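Tailspike protein (Siphovirus 9NA, PDB 3RIQ) recognises Salmonella lipopolysaccharide as the receptor of phage 9NA and probably cleaves its O-antigen as an endorhamnosidase. Local coordinates at residues A[528-533]-A[538-543]. Residues are numbered along the deposited sequence; the frame is centred on the assembly and turned at random.
Sequences RILAKK and FVTYSL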
loop_
_atom_site.group_PDB
_atom_site.type_symbol
_atom_site.label_atom_id
_atom_site.label_comp_id
_atom_site.label_asym_id
_atom_site.label_seq_id
_atom_site.Cartn_x
_atom_site.Cartn_y
_atom_site.Cartn_z
ATOM N N ARG A 528 0.338 49.839 -39.825
ATOM C CA ARG A 528 -0.396 49.269 -40.935
ATOM C C ARG A 528 -0.989 47.936 -40.540
ATOM O O ARG A 528 -0.545 47.298 -39.557
ATOM C CB ARG A 528 0.550 49.059 -42.123
ATOM C CG ARG A 528 1.012 50.365 -42.756
ATOM C CD ARG A 528 1.927 50.130 -43.930
ATOM N NE ARG A 528 2.443 51.425 -44.361
ATOM C CZ ARG A 528 3.615 51.615 -44.958
ATOM N NH1 ARG A 528 4.423 50.586 -45.211
ATOM N NH2 ARG A 528 3.987 52.849 -45.289
ATOM N N ILE A 529 -1.973 47.510 -41.334
ATOM C CA ILE A 529 -2.622 46.220 -41.136
ATOM C C ILE A 529 -2.426 45.416 -42.399
ATOM O O ILE A 529 -2.824 45.878 -43.465
ATOM C CB ILE A 529 -4.144 46.385 -40.888
ATOM C CG1 ILE A 529 -4.402 47.250 -39.636
ATOM C CG2 ILE A 529 -4.848 44.998 -40.822
ATOM C CD1 ILE A 529 -5.875 47.664 -39.472
ATOM N N LEU A 530 -1.823 44.230 -42.290
ATOM C CA LEU A 530 -1.881 43.261 -43.389
ATOM C C LEU A 530 -3.155 42.440 -43.204
ATOM O O LEU A 530 -3.380 41.865 -42.125
ATOM C CB LEU A 530 -0.653 42.353 -43.363
ATOM C CG LEU A 530 -0.605 41.300 -44.467
ATOM C CD1 LEU A 530 -0.464 41.926 -45.881
ATOM C CD2 LEU A 530 0.541 40.344 -44.210
ATOM N N ALA A 531 -3.997 42.375 -44.235
ATOM C CA ALA A 531 -5.264 41.629 -44.136
ATOM C C ALA A 531 -5.269 40.494 -45.120
ATOM O O ALA A 531 -5.118 40.733 -46.326
ATOM C CB ALA A 531 -6.415 42.534 -44.433
ATOM N N LYS A 532 -5.485 39.277 -44.611
ATOM C CA LYS A 532 -5.689 38.110 -45.456
ATOM C C LYS A 532 -7.200 37.894 -45.576
ATOM O O LYS A 532 -7.857 37.506 -44.622
ATOM C CB LYS A 532 -4.986 36.890 -44.845
ATOM C CG LYS A 532 -4.951 35.670 -45.807
ATOM C CD LYS A 532 -4.101 34.525 -45.264
ATOM C CE LYS A 532 -3.960 33.396 -46.311
ATOM N NZ LYS A 532 -2.950 32.349 -45.929
ATOM N N LYS A 533 -7.749 38.206 -46.747
ATOM C CA LYS A 533 -9.192 38.177 -46.974
ATOM C C LYS A 533 -9.778 36.756 -46.913
ATOM O O LYS A 533 -9.039 35.781 -46.880
ATOM C CB LYS A 533 -9.502 38.841 -48.327
ATOM C CG LYS A 533 -9.271 40.360 -48.327
ATOM C CD LYS A 533 -9.557 40.962 -49.730
ATOM C CE LYS A 533 -8.299 41.002 -50.595
ATOM N NZ LYS A 533 -8.530 41.283 -52.092
ATOM N N PHE A 538 -4.637 39.215 -50.400
ATOM C CA PHE A 538 -4.155 40.166 -49.410
ATOM C C PHE A 538 -4.346 41.626 -49.813
ATOM O O PHE A 538 -4.233 41.980 -51.009
ATOM C CB PHE A 538 -2.656 39.946 -49.189
ATOM C CG PHE A 538 -2.310 38.632 -48.528
ATOM C CD1 PHE A 538 -2.109 37.487 -49.296
ATOM C CD2 PHE A 538 -2.127 38.553 -47.136
ATOM C CE1 PHE A 538 -1.785 36.264 -48.702
ATOM C CE2 PHE A 538 -1.775 37.327 -46.522
ATOM C CZ PHE A 538 -1.619 36.177 -47.316
ATOM N N VAL A 539 -4.591 42.467 -48.800
ATOM C CA VAL A 539 -4.550 43.925 -48.943
ATOM C C VAL A 539 -3.905 44.509 -47.690
ATOM O O VAL A 539 -3.907 43.889 -46.609
ATOM C CB VAL A 539 -5.962 44.568 -49.161
ATOM C CG1 VAL A 539 -6.459 44.325 -50.620
ATOM C CG2 VAL A 539 -6.991 44.072 -48.125
ATOM N N THR A 540 -3.322 45.688 -47.849
ATOM C CA THR A 540 -2.707 46.366 -46.724
ATOM C C THR A 540 -3.412 47.695 -46.493
ATOM O O THR A 540 -3.570 48.501 -47.437
ATOM C CB THR A 540 -1.209 46.590 -46.994
ATOM O OG1 THR A 540 -0.560 45.314 -47.114
ATOM C CG2 THR A 540 -0.558 47.402 -45.848
ATOM N N TYR A 541 -3.811 47.937 -45.252
ATOM C CA TYR A 541 -4.383 49.223 -44.841
ATOM C C TYR A 541 -3.347 50.054 -44.124
ATOM O O TYR A 541 -2.606 49.537 -43.301
ATOM C CB TYR A 541 -5.567 48.970 -43.910
ATOM C CG TYR A 541 -6.755 48.388 -44.619
ATOM C CD1 TYR A 541 -6.921 47.000 -44.715
ATOM C CD2 TYR A 541 -7.745 49.223 -45.172
ATOM C CE1 TYR A 541 -7.997 46.456 -45.398
ATOM C CE2 TYR A 541 -8.842 48.687 -45.833
ATOM C CZ TYR A 541 -8.960 47.300 -45.940
ATOM O OH TYR A 541 -10.042 46.746 -46.577
ATOM N N SER A 542 -3.273 51.338 -44.471
ATOM C CA SER A 542 -2.442 52.271 -43.727
ATOM C C SER A 542 -3.368 53.085 -42.834
ATOM O O SER A 542 -4.485 53.426 -43.229
ATOM C CB SER A 542 -1.654 53.171 -44.696
ATOM O OG SER A 542 -0.617 52.414 -45.357
ATOM N N LEU A 543 -2.957 53.340 -41.602
ATOM C CA LEU A 543 -3.835 54.089 -40.708
ATOM C C LEU A 543 -3.490 55.557 -40.763
ATOM O O LEU A 543 -2.381 55.919 -41.199
ATOM C CB LEU A 543 -3.768 53.549 -39.285
ATOM C CG LEU A 543 -4.282 52.104 -39.256
ATOM C CD1 LEU A 543 -4.086 51.450 -37.911
ATOM C CD2 LEU A 543 -5.753 52.047 -39.689
ATOM O OXT LEU A 543 -4.337 56.377 -40.383
HETATM O O HOH W 1 -5.953 41.642 -53.014
#
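I529 and Y541 pair near the open end of the C-terminal beta hairpin, where strands 528-532 and 538-542 run antiparallel, far from the parallel beta-helix that makes up most of the tailspike chain. I529 N reaches Y541 O at 2.9 Å, and Y541 N returns the bond to I529 O. One hydrogen-bonded pair further on, A531 N meets V539 O at 2.8 Å, and V539 N bonds back to A531 O. The tight side carries I529, A531, V539 and Y541. A531 CB sits at the edge of the Y541 ring, near its plane, 4.3 Å from CE1, and 4.0 Å from V539 CG2, while I529 CB packs against Y541 CB. Strand 516-521 continues the sheet beyond 528-532, its I517 and F519 touching I529. L543 of the second subunit packs on both I529 and Y541, and Y541 OH bonds to L527 N of that subunit, so this face belongs to the trimer interface.

The other face, with R528, L530, K532, F538, T540 and S542, is looser toward the outer strand, where T540 and S542 are exposed. Its apolar patch gathers round F538: with CG turned anti to the carbonyl carbon (chi1 -67°), the ring leans obliquely across the extended K532 chain, CZ coming within 3.6 Å of K532 CD. That aliphatic stem carries NZ on to the carbonyls of L511 and E512. L530 CD1 adds a methyl to the same ring, 4.0 Å from F538 CD2, and also touches T540 OG1. Beyond the strand end, K533 bends at chi3 (-91°) and reaches back to the first face, bringing CE against V539 CG1; a water accepts from K533 NZ and donates to F538 O, 2.7 Å away.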